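PDB 4B7C: probable oxidoreductase from Pseudomonas aeruginosa, which is a probable medium-chain dehydrogenase/reductase, with a Rossmann fold expected to bind NADP as cofactor for an oxidoreduction whose substrate is not established. Local coordinates for residues B[306-311]-B[330-335]. Numbering follows the deposited sequence.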
ATOM      1  N   ARG B 306      24.066  15.214  11.778  1.00 52.27           N
ATOM      2  CA  ARG B 306      24.161  16.683  11.859  1.00 52.82           C
ATOM      3  C   ARG B 306      22.934  17.294  12.526  1.00 47.64           C
ATOM      4  O   ARG B 306      21.793  17.020  12.148  1.00 45.75           O
ATOM      5  CB  ARG B 306      24.414  17.398  10.507  1.00 59.79           C
ATOM      6  CG  ARG B 306      23.415  17.105   9.404  1.00 67.43           C
ATOM      7  CD  ARG B 306      23.882  17.686   8.068  1.00 73.53           C
ATOM      8  NE  ARG B 306      24.391  19.064   8.170  1.00 79.42           N
ATOM      9  CZ  ARG B 306      24.424  19.920   7.156  1.00 83.95           C
ATOM     10  NH1 ARG B 306      23.970  19.557   5.963  1.00 85.43           N
ATOM     11  NH2 ARG B 306      24.898  21.150   7.346  1.00 83.41           N
ATOM     12  N   GLU B 307      23.189  18.172  13.487  1.00 42.96           N
ATOM     13  CA  GLU B 307      22.133  18.945  14.122  1.00 43.08           C
ATOM     14  C   GLU B 307      22.299  20.435  13.841  1.00 42.44           C
ATOM     15  O   GLU B 307      23.401  20.978  13.889  1.00 43.42           O
ATOM     16  CB  GLU B 307      22.100  18.704  15.627  1.00 42.31           C
ATOM     17  CG  GLU B 307      21.786  17.264  16.016  1.00 41.41           C
ATOM     18  CD  GLU B 307      23.001  16.355  15.973  1.00 40.35           C
ATOM     19  OE1 GLU B 307      24.120  16.856  16.189  1.00 42.24           O
ATOM     20  OE2 GLU B 307      22.845  15.145  15.711  1.00 37.47           O
ATOM     21  N   ASP B 308      21.187  21.081  13.515  1.00 43.38           N
ATOM     22  CA  ASP B 308      21.143  22.529  13.347  1.00 45.24           C
ATOM     23  C   ASP B 308      20.521  23.134  14.596  1.00 42.88           C
ATOM     24  O   ASP B 308      19.300  23.083  14.783  1.00 46.38           O
ATOM     25  CB  ASP B 308      20.337  22.907  12.088  1.00 49.96           C
ATOM     26  CG  ASP B 308      20.311  24.406  11.827  1.00 53.96           C
ATOM     27  OD1 ASP B 308      21.228  25.121  12.287  1.00 55.21           O
ATOM     28  OD2 ASP B 308      19.361  24.868  11.148  1.00 63.71           O
ATOM     29  N   ILE B 309      21.366  23.721  15.439  1.00 40.65           N
ATOM     30  CA  ILE B 309      20.940  24.222  16.744  1.00 40.04           C
ATOM     31  C   ILE B 309      20.707  25.724  16.744  1.00 40.42           C
ATOM     32  O   ILE B 309      21.617  26.510  16.481  1.00 43.04           O
ATOM     33  CB  ILE B 309      21.952  23.863  17.845  1.00 41.23           C
ATOM     34  CG1 ILE B 309      21.988  22.349  18.024  1.00 43.20           C
ATOM     35  CG2 ILE B 309      21.556  24.506  19.173  1.00 38.15           C
ATOM     36  CD1 ILE B 309      23.250  21.851  18.713  1.00 47.04           C
ATOM     37  N   VAL B 310      19.465  26.107  17.006  1.00 41.47           N
ATOM     38  CA  VAL B 310      19.069  27.510  17.111  1.00 42.04           C
ATOM     39  C   VAL B 310      18.740  27.797  18.561  1.00 44.20           C
ATOM     40  O   VAL B 310      18.119  26.970  19.236  1.00 43.60           O
ATOM     41  CB  VAL B 310      17.824  27.841  16.254  1.00 43.58           C
ATOM     42  CG1 VAL B 310      17.298  29.235  16.576  1.00 43.14           C
ATOM     43  CG2 VAL B 310      18.129  27.673  14.770  1.00 43.93           C
ATOM     44  N   GLU B 311      19.153  28.969  19.032  1.00 44.49           N
ATOM     45  CA  GLU B 311      19.057  29.296  20.450  1.00 45.65           C
ATOM     46  C   GLU B 311      17.890  30.199  20.776  1.00 42.81           C
ATOM     47  O   GLU B 311      17.596  31.146  20.044  1.00 42.48           O
ATOM     48  CB  GLU B 311      20.359  29.921  20.953  1.00 51.30           C
ATOM     49  CG  GLU B 311      21.547  28.964  20.890  1.00 57.25           C
ATOM     50  CD  GLU B 311      22.761  29.462  21.659  1.00 62.47           C
ATOM     51  OE1 GLU B 311      22.541  30.030  22.737  1.00 66.57           O
ATOM     52  OE2 GLU B 311      23.926  29.271  21.217  1.00 69.04           O
ATOM     53  N   GLY B 330      20.327  20.065   8.374  1.00 71.27           N
ATOM     54  CA  GLY B 330      20.333  19.005   9.342  1.00 67.26           C
ATOM     55  C   GLY B 330      19.184  19.129  10.318  1.00 61.48           C
ATOM     56  O   GLY B 330      18.402  20.082  10.254  1.00 60.20           O
ATOM     57  N   LYS B 331      19.114  18.173  11.239  1.00 50.13           N
ATOM     58  CA  LYS B 331      18.002  18.068  12.181  1.00 43.93           C
ATOM     59  C   LYS B 331      17.859  19.337  13.009  1.00 40.81           C
ATOM     60  O   LYS B 331      18.793  19.764  13.682  1.00 38.96           O
ATOM     61  CB  LYS B 331      18.194  16.852  13.088  1.00 41.39           C
ATOM     62  CG  LYS B 331      17.387  16.898  14.383  1.00 40.05           C
ATOM     63  CD  LYS B 331      15.945  16.582  14.133  1.00 42.39           C
ATOM     64  CE  LYS B 331      15.087  16.859  15.335  1.00 41.50           C
ATOM     65  NZ  LYS B 331      13.931  17.695  14.940  1.00 40.11           N
ATOM     66  N   LEU B 332      16.684  19.950  12.932  1.00 38.79           N
ATOM     67  CA  LEU B 332      16.461  21.237  13.577  1.00 39.13           C
ATOM     68  C   LEU B 332      16.182  21.055  15.062  1.00 36.80           C
ATOM     69  O   LEU B 332      15.212  20.399  15.465  1.00 32.17           O
ATOM     70  CB  LEU B 332      15.316  22.010  12.906  1.00 40.24           C
ATOM     71  CG  LEU B 332      15.166  23.474  13.311  1.00 40.90           C
ATOM     72  CD1 LEU B 332      16.453  24.267  13.163  1.00 43.09           C
ATOM     73  CD2 LEU B 332      14.085  24.083  12.425  1.00 41.37           C
ATOM     74  N   VAL B 333      17.016  21.708  15.864  1.00 35.03           N
ATOM     75  CA  VAL B 333      16.917  21.641  17.324  1.00 33.82           C
ATOM     76  C   VAL B 333      16.896  23.028  17.938  1.00 33.90           C
ATOM     77  O   VAL B 333      17.701  23.895  17.568  1.00 38.30           O
ATOM     78  CB  VAL B 333      18.098  20.863  17.926  1.00 33.03           C
ATOM     79  CG1 VAL B 333      18.084  20.977  19.449  1.00 32.69           C
ATOM     80  CG2 VAL B 333      18.021  19.407  17.486  1.00 31.03           C
ATOM     81  N   LEU B 334      15.956  23.242  18.849  1.00 32.81           N
ATOM     82  CA  LEU B 334      15.824  24.521  19.545  1.00 34.91           C
ATOM     83  C   LEU B 334      16.390  24.406  20.954  1.00 37.20           C
ATOM     84  O   LEU B 334      15.869  23.655  21.775  1.00 36.06           O
ATOM     85  CB  LEU B 334      14.360  24.975  19.602  1.00 34.67           C
ATOM     86  CG  LEU B 334      14.083  26.377  20.164  1.00 37.30           C
ATOM     87  CD1 LEU B 334      14.630  27.438  19.212  1.00 38.50           C
ATOM     88  CD2 LEU B 334      12.602  26.622  20.406  1.00 37.15           C
ATOM     89  N   LYS B 335      17.470  25.138  21.218  1.00 37.62           N
ATOM     90  CA  LYS B 335      18.044  25.193  22.560  1.00 39.18           C
ATOM     91  C   LYS B 335      17.212  26.140  23.391  1.00 39.54           C
ATOM     92  O   LYS B 335      17.042  27.300  23.029  1.00 41.05           O
ATOM     93  CB  LYS B 335      19.502  25.657  22.551  1.00 41.40           C
ATOM     94  CG  LYS B 335      20.179  25.545  23.913  1.00 41.45           C
ATOM     95  CD  LYS B 335      21.572  26.159  23.912  1.00 43.95           C
ATOM     96  CE  LYS B 335      22.402  25.682  25.096  1.00 46.84           C
ATOM     97  NZ  LYS B 335      21.808  26.065  26.408  1.00 48.87           N
TER
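Strands 307-311 and 331-335 form the parallel pair of a beta-alpha-beta unit near the C-terminus, joined through helix 316-321; their axes approach to 4.6 Å at 27°. Five backbone hydrogen bonds fix the register, pairing Glu-307 with Lys-331 and Glu-311 with Lys-335. Asp-308 bonds through both backbone groups, its N to Lys-331 O (2.7 Å) and its O to Val-333 N (2.9 Å). Val-310 repeats the pattern with Val-333 O and Lys-335 N.

On the face holding Asp-308, Val-310, Leu-332 and Leu-334, the leucine tips lean toward the partner strand. Leu-332 CD1 lies 3.6 Å from Asp-308 OD2 and 4.1 Å from Val-310 CG2, while a chi1 of 170° turns Val-310 CG1 to the carbonyl side, toward Leu-334 CD1 at 4.2 Å. On the other face, Ile-309 and Val-333 lie side by side, pointing the same way, and Ile-309 CG2 reaches Lys-335 CB at 4.1 Å. At the start of the pair, Arg-306 CG packs on Gly-330 CA (3.6 Å), and Gly-330 N sits over one guanidinium face, off centre.

Outside the pair, Asp-308 is salt-bridged to Lys-322. Helix 316-321 covers the leucine face, with Thr-319 against Val-310 and Leu-332 and Phe-316 against Leu-334, whereas strand 41-49 pairs antiparallel with strand 331-335, placing the latter between two strands.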